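Local coordinates for protein methyltransferase type 12 (Clostridium thermocellum, PDB 3JWG) that probably transfers a methyl group from S-adenosyl-L-methionine to the 2'-OH of the 3'-terminal nucleotide of small RNAs, through the Hen1 methyltransferase domain that this chain comprises, at residues 31-36 with 51-56; 106-111 with 136-141. All blocks are in the same frame, centred on the assembly; numbering follows the deposited sequence.

Contact 1 of 2, residues 31-36 with 51-56; sequences KKVIDL and KSFEQI
K32 and V33 pair with Q55 and I56 in a short parallel stretch, at the start of both strands of the β-α-β unit of strand 32-36, helix 42-48 and strand 55-60 in the Rossmann-like methyltransferase fold. The backbone bonds begin one residue before strand 32-36. The carbonyl oxygen of K31 takes a nearly straight bond (170°) from Q55 N at 3.2 Å, and a weak, bent one from E54 N at 2.8 Å. V33 N then donates to Q55 O at 2.9 Å, which continues the alternation expected of parallel strands, carried on by V33 and D35 to T57, and K32 CA-H leans on the same Q55 oxygen.

Apolar packing lies on the face carrying V33 and I56. CG2 of V33 meets F53 CD1 at 3.9 Å, approaching the ring obliquely, while V22 and L25 of helix 13-27 and L47 of helix 42-48 also touch F53. On the face of K32 and Q55, CG of K32 rests on CB of Q55, but their polar ends part, to G102 O and T57 OG1 respectively.

The exposed side chains of K31 and E54 lie side by side, pointing the same way, with K31 CD 3.3 Å from E54 OE2. K31 NZ and E54 OE2, 4.3 Å apart, are too far for a salt bridge but may still attract. Within residues 51-56, hydroxyl OG of S52, bonded to D50, sits 3.8 Å above the centre of the F53 ring.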
loop_
_atom_site.group_PDB
_atom_site.type_symbol
_atom_site.label_atom_id
_atom_site.label_comp_id
_atom_site.label_asym_id
_atom_site.label_seq_id
_atom_site.Cartn_x
_atom_site.Cartn_y
_atom_site.Cartn_z
ATOM N N LYS A 31 -11.659 -9.956 -0.062
ATOM C CA LYS A 31 -12.921 -9.239 -0.249
ATOM C C LYS A 31 -13.036 -7.983 0.613
ATOM O O LYS A 31 -13.805 -7.075 0.303
ATOM C CB LYS A 31 -14.090 -10.184 0.030
ATOM C CG LYS A 31 -14.136 -11.373 -0.928
ATOM C CD LYS A 31 -15.333 -12.272 -0.646
ATOM C CE LYS A 31 -15.395 -13.431 -1.630
ATOM N NZ LYS A 31 -16.587 -14.285 -1.397
ATOM N N LYS A 32 -12.268 -7.935 1.696
ATOM C CA LYS A 32 -12.266 -6.782 2.590
ATOM C C LYS A 32 -10.832 -6.268 2.577
ATOM O O LYS A 32 -9.926 -6.946 3.045
ATOM C CB LYS A 32 -12.671 -7.212 3.999
ATOM C CG LYS A 32 -14.100 -7.744 4.084
ATOM C CD LYS A 32 -14.429 -8.252 5.481
ATOM C CE LYS A 32 -13.587 -9.472 5.837
ATOM N NZ LYS A 32 -13.886 -9.986 7.204
ATOM N N VAL A 33 -10.631 -5.076 2.032
ATOM C CA VAL A 33 -9.292 -4.512 1.914
ATOM C C VAL A 33 -9.146 -3.150 2.572
ATOM O O VAL A 33 -10.017 -2.292 2.443
ATOM C CB VAL A 33 -8.906 -4.365 0.422
ATOM C CG1 VAL A 33 -7.479 -3.823 0.295
ATOM C CG2 VAL A 33 -9.060 -5.715 -0.292
ATOM N N ILE A 34 -8.033 -2.953 3.270
ATOM C CA ILE A 34 -7.770 -1.678 3.912
ATOM C C ILE A 34 -6.470 -1.122 3.334
ATOM O O ILE A 34 -5.435 -1.794 3.332
ATOM C CB ILE A 34 -7.674 -1.820 5.456
ATOM C CG1 ILE A 34 -7.386 -0.453 6.081
ATOM C CG2 ILE A 34 -6.613 -2.841 5.840
ATOM C CD1 ILE A 34 -7.491 -0.441 7.586
ATOM N N ASP A 35 -6.538 0.099 2.819
ATOM C CA ASP A 35 -5.367 0.733 2.222
ATOM C C ASP A 35 -4.816 1.747 3.206
ATOM O O ASP A 35 -5.421 2.793 3.464
ATOM C CB ASP A 35 -5.758 1.395 0.896
ATOM C CG ASP A 35 -4.567 1.964 0.140
ATOM O OD1 ASP A 35 -3.440 1.433 0.265
ATOM O OD2 ASP A 35 -4.775 2.945 -0.603
ATOM N N LEU A 36 -3.667 1.406 3.778
ATOM C CA LEU A 36 -3.002 2.253 4.748
ATOM C C LEU A 36 -2.144 3.281 4.003
ATOM O O LEU A 36 -1.167 2.923 3.342
ATOM C CB LEU A 36 -2.157 1.372 5.673
ATOM C CG LEU A 36 -2.999 0.300 6.381
ATOM C CD1 LEU A 36 -2.107 -0.668 7.141
ATOM C CD2 LEU A 36 -3.994 0.991 7.327
ATOM N N LYS A 51 -16.659 -5.501 -8.338
ATOM C CA LYS A 51 -17.686 -5.893 -7.369
ATOM C C LYS A 51 -17.289 -6.968 -6.355
ATOM O O LYS A 51 -17.997 -7.177 -5.371
ATOM C CB LYS A 51 -18.956 -6.350 -8.097
ATOM C CG LYS A 51 -18.798 -7.663 -8.851
ATOM C CD LYS A 51 -20.142 -8.214 -9.303
ATOM C CE LYS A 51 -19.974 -9.536 -10.040
ATOM N NZ LYS A 51 -21.287 -10.155 -10.381
ATOM N N SER A 52 -16.175 -7.656 -6.586
ATOM C CA SER A 52 -15.751 -8.696 -5.658
ATOM C C SER A 52 -15.306 -8.104 -4.324
ATOM O O SER A 52 -15.325 -8.786 -3.303
ATOM C CB SER A 52 -14.611 -9.532 -6.257
ATOM O OG SER A 52 -13.419 -8.772 -6.397
ATOM N N PHE A 53 -14.907 -6.836 -4.328
ATOM C CA PHE A 53 -14.463 -6.192 -3.095
ATOM C C PHE A 53 -15.662 -5.659 -2.311
ATOM O O PHE A 53 -16.264 -4.652 -2.677
ATOM C CB PHE A 53 -13.464 -5.082 -3.430
ATOM C CG PHE A 53 -12.221 -5.592 -4.113
ATOM C CD1 PHE A 53 -11.335 -6.421 -3.434
ATOM C CD2 PHE A 53 -11.975 -5.302 -5.452
ATOM C CE1 PHE A 53 -10.219 -6.961 -4.079
ATOM C CE2 PHE A 53 -10.861 -5.836 -6.111
ATOM C CZ PHE A 53 -9.981 -6.669 -5.423
ATOM N N GLU A 54 -15.994 -6.348 -1.224
ATOM C CA GLU A 54 -17.144 -5.997 -0.397
ATOM C C GLU A 54 -16.927 -4.803 0.523
ATOM O O GLU A 54 -17.836 -3.996 0.722
ATOM C CB GLU A 54 -17.570 -7.217 0.425
ATOM C CG GLU A 54 -17.784 -8.474 -0.420
ATOM C CD GLU A 54 -18.516 -9.573 0.332
ATOM O OE1 GLU A 54 -19.640 -9.309 0.813
ATOM O OE2 GLU A 54 -17.979 -10.697 0.440
ATOM N N GLN A 55 -15.730 -4.698 1.090
ATOM C CA GLN A 55 -15.408 -3.590 1.983
ATOM C C GLN A 55 -14.087 -3.001 1.534
ATOM O O GLN A 55 -13.097 -3.714 1.399
ATOM C CB GLN A 55 -15.299 -4.074 3.431
ATOM C CG GLN A 55 -14.906 -2.985 4.435
ATOM C CD GLN A 55 -15.855 -1.802 4.421
ATOM O OE1 GLN A 55 -17.077 -1.974 4.409
ATOM N NE2 GLN A 55 -15.300 -0.588 4.433
ATOM N N ILE A 56 -14.097 -1.697 1.303
ATOM C CA ILE A 56 -12.925 -0.958 0.854
ATOM C C ILE A 56 -12.719 0.184 1.837
ATOM O O ILE A 56 -13.554 1.081 1.938
ATOM C CB ILE A 56 -13.167 -0.392 -0.557
ATOM C CG1 ILE A 56 -13.332 -1.553 -1.548
ATOM C CG2 ILE A 56 -12.034 0.556 -0.951
ATOM C CD1 ILE A 56 -13.967 -1.149 -2.867
#

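Contact 2 of 2, residues 106-111 with 136-141; sequences ATVIEV and VIVSTP. With MG (magnesium ion), chain B.
I109, paired with S139 at the end of its strand, binds a magnesium ion through its backbone carbonyl oxygen, at 2.3 Å, and the side chain is not a ligand. G37 O and three waters supply the other ligands found. One of these waters, at 2.8 Å from I109 N, accepts that residue's N-H, so both the amide and the carbonyl of I109 serve the site.

Strands 106-109 and 136-141 run almost parallel, 6° apart. I137 N donates to A106 O and V108 N to I137 O, at similar lengths. S139 N then gives V108 O a nearly straight bond of 2.8 Å. This is the core of the Rossmann-like sheet: strand 105-109, helix 117-131 and strand 135-141 form a β-α-β unit, whose helix packs F123 and L127 on V108, and L127 and F128 on V136. The V108 torsion (chi1 -177°) leaves CG2 beside the backbone N, 4.1 Å from I137 O, while its CB meets V138 CG2. On the other face, helix 13-27 packs on T107, I109 and I137, while S139 touches T202 of strand 202-209.

Past I109 the pairing frays. E110 adopts a left-handed backbone conformation and gives only a weak bond, 3.4 Å, from its N to S139 O. A further water, not a metal ligand, links the two segments here, donating to S139 O at 2.7 Å and accepting from V111 N; E110 itself reaches out to a salt bridge with R17.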
loop_
_atom_site.group_PDB
_atom_site.type_symbol
_atom_site.label_atom_id
_atom_site.label_comp_id
_atom_site.label_asym_id
_atom_site.label_seq_id
_atom_site.Cartn_x
_atom_site.Cartn_y
_atom_site.Cartn_z
ATOM N N ALA A 106 -4.179 -5.932 3.499
ATOM C CA ALA A 106 -3.821 -4.541 3.712
ATOM C C ALA A 106 -2.843 -4.175 2.600
ATOM O O ALA A 106 -1.977 -4.975 2.233
ATOM C CB ALA A 106 -3.156 -4.351 5.080
ATOM N N THR A 107 -3.006 -2.981 2.047
ATOM C CA THR A 107 -2.119 -2.497 0.997
ATOM C C THR A 107 -1.367 -1.286 1.551
ATOM O O THR A 107 -1.925 -0.469 2.293
ATOM C CB THR A 107 -2.905 -2.106 -0.279
ATOM O OG1 THR A 107 -3.918 -1.156 0.056
ATOM C CG2 THR A 107 -3.567 -3.344 -0.902
ATOM N N VAL A 108 -0.095 -1.187 1.185
ATOM C CA VAL A 108 0.790 -0.128 1.647
ATOM C C VAL A 108 1.555 0.388 0.432
ATOM O O VAL A 108 2.550 -0.203 0.019
ATOM C CB VAL A 108 1.788 -0.702 2.680
ATOM C CG1 VAL A 108 2.675 0.399 3.236
ATOM C CG2 VAL A 108 1.018 -1.403 3.800
ATOM N N ILE A 109 1.074 1.483 -0.145
ATOM C CA ILE A 109 1.692 2.052 -1.334
ATOM C C ILE A 109 2.217 3.461 -1.065
ATOM O O ILE A 109 1.497 4.312 -0.556
ATOM C CB ILE A 109 0.668 2.097 -2.489
ATOM C CG1 ILE A 109 0.031 0.716 -2.658
ATOM C CG2 ILE A 109 1.346 2.559 -3.780
ATOM C CD1 ILE A 109 -1.117 0.680 -3.637
ATOM N N GLU A 110 3.481 3.696 -1.402
ATOM C CA GLU A 110 4.110 4.997 -1.196
ATOM C C GLU A 110 3.996 5.465 0.251
ATOM O O GLU A 110 3.568 6.589 0.535
ATOM C CB GLU A 110 3.497 6.023 -2.149
ATOM C CG GLU A 110 3.580 5.578 -3.604
ATOM C CD GLU A 110 3.084 6.627 -4.580
ATOM O OE1 GLU A 110 1.976 7.172 -4.372
ATOM O OE2 GLU A 110 3.802 6.898 -5.564
ATOM N N VAL A 111 4.391 4.587 1.167
ATOM C CA VAL A 111 4.344 4.891 2.587
ATOM C C VAL A 111 5.678 4.697 3.295
ATOM O O VAL A 111 6.234 5.650 3.838
ATOM C CB VAL A 111 3.305 4.005 3.341
ATOM C CG1 VAL A 111 3.422 4.230 4.843
ATOM C CG2 VAL A 111 1.889 4.325 2.883
ATOM N N VAL A 136 -0.534 -9.057 2.922
ATOM C CA VAL A 136 -0.082 -7.670 3.022
ATOM C C VAL A 136 0.691 -7.383 1.735
ATOM O O VAL A 136 1.556 -8.165 1.343
ATOM C CB VAL A 136 0.858 -7.432 4.223
ATOM C CG1 VAL A 136 1.369 -5.993 4.197
ATOM C CG2 VAL A 136 0.125 -7.712 5.535
ATOM N N ILE A 137 0.354 -6.288 1.068
ATOM C CA ILE A 137 1.033 -5.907 -0.165
ATOM C C ILE A 137 1.734 -4.576 0.066
ATOM O O ILE A 137 1.081 -3.567 0.346
ATOM C CB ILE A 137 0.027 -5.748 -1.331
ATOM C CG1 ILE A 137 -0.685 -7.083 -1.591
ATOM C CG2 ILE A 137 0.755 -5.279 -2.586
ATOM C CD1 ILE A 137 -1.794 -6.991 -2.629
ATOM N N VAL A 138 3.062 -4.576 -0.033
ATOM C CA VAL A 138 3.839 -3.351 0.165
ATOM C C VAL A 138 4.511 -2.982 -1.146
ATOM O O VAL A 138 5.223 -3.798 -1.735
ATOM C CB VAL A 138 4.945 -3.521 1.242
ATOM C CG1 VAL A 138 5.657 -2.189 1.463
ATOM C CG2 VAL A 138 4.350 -4.028 2.551
ATOM N N SER A 139 4.270 -1.761 -1.605
ATOM C CA SER A 139 4.861 -1.276 -2.849
ATOM C C SER A 139 5.690 -0.033 -2.555
ATOM O O SER A 139 5.254 0.859 -1.824
ATOM C CB SER A 139 3.757 -0.933 -3.858
ATOM O OG SER A 139 4.299 -0.429 -5.065
ATOM N N THR A 140 6.886 0.025 -3.132
ATOM C CA THR A 140 7.772 1.157 -2.919
ATOM C C THR A 140 8.721 1.257 -4.113
ATOM O O THR A 140 8.996 0.261 -4.785
ATOM C CB THR A 140 8.577 0.973 -1.599
ATOM O OG1 THR A 140 9.236 2.197 -1.249
ATOM C CG2 THR A 140 9.606 -0.141 -1.743
ATOM N N PRO A 141 9.205 2.470 -4.404
ATOM C CA PRO A 141 10.126 2.712 -5.518
ATOM C C PRO A 141 11.423 1.917 -5.419
ATOM O O PRO A 141 11.880 1.584 -4.323
ATOM C CB PRO A 141 10.399 4.214 -5.424
ATOM C CG PRO A 141 9.141 4.760 -4.860
ATOM C CD PRO A 141 8.766 3.736 -3.796
HETATM MG MG MG B . -0.799 4.710 -0.598
HETATM O O HOH W 1 -1.183 2.765 0.776
HETATM O O HOH W 2 5.259 1.963 0.630
HETATM O O HOH W 3 -2.749 3.883 -2.015
HETATM O O HOH W 4 -0.900 6.428 -2.467
#

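In the fold
How a Rossmann-like sheet places a metal site by topology is plain from these two contacts, whose centres lie 15 Å apart. Contact 1 comes first along the chain and closes before contact 2 opens. Both belong to one sheet, where strands 32-36 and 105-109 are neighbours, so the four strands run side by side in the order 55-60, 32-36, 105-109, 135-141. L36 N probably bonds to T107 O, and D35 OD1 to T107 OG1 at 2.6 Å. Helix 13-27 packs against both contacts. Strands 32-36 and 105-109 end together, which brings G37 and I109 to the same magnesium, near where relatives of this fold bind S-adenosyl-L-methionine.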